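Local coordinates for protein inositol dehydrogenase (Lactobacillus casei, PDB 4MKX) that probably oxidises scyllo-inositol with NAD as cofactor, as a member of the Gfo/Idh/MocA family of dehydrogenases, at residues Q46-V51 with L63-V68. Sequence-based numbering, arbitrary orientation.
Sequences QAATSV and LGVEEV
Two neighbouring parallel strands of the Rossmann fold, 43-49 and the short edge strand 67-69, meet here and are stitched together by Q46, A48 and E67. The carbonyl O of Q46 takes a nearly straight bond from E67 N (3.1 Å) and a weak, bent one from E66 N. Two residues on, A48 N reaches E67 O at 3.1 Å, so E67 bonds through both its N and its O to residues flanking A47, as a parallel pairing requires. The strands are joined by helix 53-63 in a beta-alpha-beta crossover, and V65, on the turn leaving that helix, lays CG1 against Q46 O (3.4 Å) and A47 CA, with A48 CB more loosely beside it at 4.3 Å.

With CG anti to the backbone N (chi1 171°) and a bend at chi2, the Q46 amide swings back to E67, and NE2 gives OE2 a bond of 2.8 Å at 169°. OE2 is met on its anti side, from somewhat out of the carboxylate plane, which is turned 74° from the amide. D80 N, in the loop after helix 72-78, also donates to this oxygen. Cut back to an alanine, Q46 would lose its amide, and the E67 carboxylate, though still bonded by D80 N, would probably be freer to turn. V68 shares A48's face of the sheet, packing on L56 and K60 of helix 53-63.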
loop_
_atom_site.group_PDB
_atom_site.type_symbol
_atom_site.label_atom_id
_atom_site.label_comp_id
_atom_site.label_asym_id
_atom_site.label_seq_id
_atom_site.Cartn_x
_atom_site.Cartn_y
_atom_site.Cartn_z
ATOM N N GLN A 46 -30.133 -30.814 10.599
ATOM C CA GLN A 46 -31.173 -31.829 10.723
ATOM C C GLN A 46 -32.544 -31.295 10.331
ATOM O O GLN A 46 -33.343 -31.991 9.696
ATOM C CB GLN A 46 -31.211 -32.327 12.166
ATOM C CG GLN A 46 -32.399 -33.225 12.478
ATOM C CD GLN A 46 -32.255 -34.618 11.896
ATOM O OE1 GLN A 46 -31.200 -34.986 11.381
ATOM N NE2 GLN A 46 -33.320 -35.404 11.988
ATOM N N ALA A 47 -32.816 -30.048 10.706
ATOM C CA ALA A 47 -34.148 -29.491 10.518
ATOM C C ALA A 47 -34.084 -28.035 10.079
ATOM O O ALA A 47 -33.111 -27.333 10.367
ATOM C CB ALA A 47 -34.949 -29.612 11.799
ATOM N N ALA A 48 -35.120 -27.592 9.371
ATOM C CA ALA A 48 -35.246 -26.197 8.960
ATOM C C ALA A 48 -36.689 -25.747 9.151
ATOM O O ALA A 48 -37.621 -26.536 8.948
ATOM C CB ALA A 48 -34.823 -26.020 7.511
ATOM N N THR A 49 -36.869 -24.490 9.556
ATOM C CA THR A 49 -38.198 -23.883 9.666
ATOM C C THR A 49 -38.278 -22.678 8.747
ATOM O O THR A 49 -37.387 -21.830 8.756
ATOM C CB THR A 49 -38.484 -23.393 11.093
ATOM O OG1 THR A 49 -38.559 -24.512 11.980
ATOM C CG2 THR A 49 -39.804 -22.615 11.158
ATOM N N SER A 50 -39.332 -22.619 7.940
ATOM C CA SER A 50 -39.634 -21.441 7.137
ATOM C C SER A 50 -41.090 -21.503 6.703
ATOM O O SER A 50 -41.657 -22.588 6.568
ATOM C CB SER A 50 -38.731 -21.357 5.910
ATOM O OG SER A 50 -39.098 -20.257 5.098
ATOM N N VAL A 51 -41.698 -20.341 6.496
ATOM C CA VAL A 51 -43.079 -20.298 6.032
ATOM C C VAL A 51 -43.094 -19.854 4.567
ATOM O O VAL A 51 -44.142 -19.568 3.987
ATOM C CB VAL A 51 -43.971 -19.418 6.949
ATOM C CG1 VAL A 51 -43.594 -17.952 6.827
ATOM C CG2 VAL A 51 -45.453 -19.642 6.658
ATOM N N LEU A 63 -29.484 -29.310 0.516
ATOM C CA LEU A 63 -28.741 -29.672 1.719
ATOM C C LEU A 63 -29.150 -31.001 2.344
ATOM O O LEU A 63 -28.544 -31.437 3.328
ATOM C CB LEU A 63 -28.843 -28.561 2.765
ATOM C CG LEU A 63 -28.540 -27.133 2.311
ATOM C CD1 LEU A 63 -28.552 -26.201 3.511
ATOM C CD2 LEU A 63 -27.210 -27.058 1.603
ATOM N N GLY A 64 -30.170 -31.645 1.784
ATOM C CA GLY A 64 -30.650 -32.914 2.307
ATOM C C GLY A 64 -31.120 -32.862 3.751
ATOM O O GLY A 64 -30.923 -33.812 4.515
ATOM N N VAL A 65 -31.720 -31.739 4.135
ATOM C CA VAL A 65 -32.328 -31.614 5.452
ATOM C C VAL A 65 -33.484 -32.609 5.552
ATOM O O VAL A 65 -34.311 -32.697 4.645
ATOM C CB VAL A 65 -32.838 -30.181 5.685
ATOM C CG1 VAL A 65 -33.805 -30.131 6.851
ATOM C CG2 VAL A 65 -31.666 -29.247 5.927
ATOM N N GLU A 66 -33.535 -33.351 6.652
ATOM C CA GLU A 66 -34.541 -34.398 6.826
ATOM C C GLU A 66 -35.919 -33.907 7.281
ATOM O O GLU A 66 -36.942 -34.340 6.746
ATOM C CB GLU A 66 -34.016 -35.469 7.779
ATOM C CG GLU A 66 -32.908 -36.306 7.163
ATOM C CD GLU A 66 -32.230 -37.213 8.165
ATOM O OE1 GLU A 66 -32.873 -37.576 9.176
ATOM O OE2 GLU A 66 -31.049 -37.559 7.939
ATOM N N GLU A 67 -35.950 -33.011 8.263
ATOM C CA GLU A 67 -37.217 -32.548 8.830
ATOM C C GLU A 67 -37.474 -31.080 8.505
ATOM O O GLU A 67 -36.673 -30.222 8.858
ATOM C CB GLU A 67 -37.203 -32.727 10.348
ATOM C CG GLU A 67 -36.857 -34.124 10.824
ATOM C CD GLU A 67 -36.812 -34.222 12.333
ATOM O OE1 GLU A 67 -37.891 -34.290 12.957
ATOM O OE2 GLU A 67 -35.700 -34.238 12.901
ATOM N N VAL A 68 -38.578 -30.785 7.827
ATOM C CA VAL A 68 -38.945 -29.391 7.580
ATOM C C VAL A 68 -40.202 -29.007 8.368
ATOM O O VAL A 68 -41.070 -29.850 8.626
ATOM C CB VAL A 68 -39.124 -29.086 6.079
ATOM C CG1 VAL A 68 -37.775 -29.111 5.360
ATOM C CG2 VAL A 68 -40.082 -30.072 5.445
#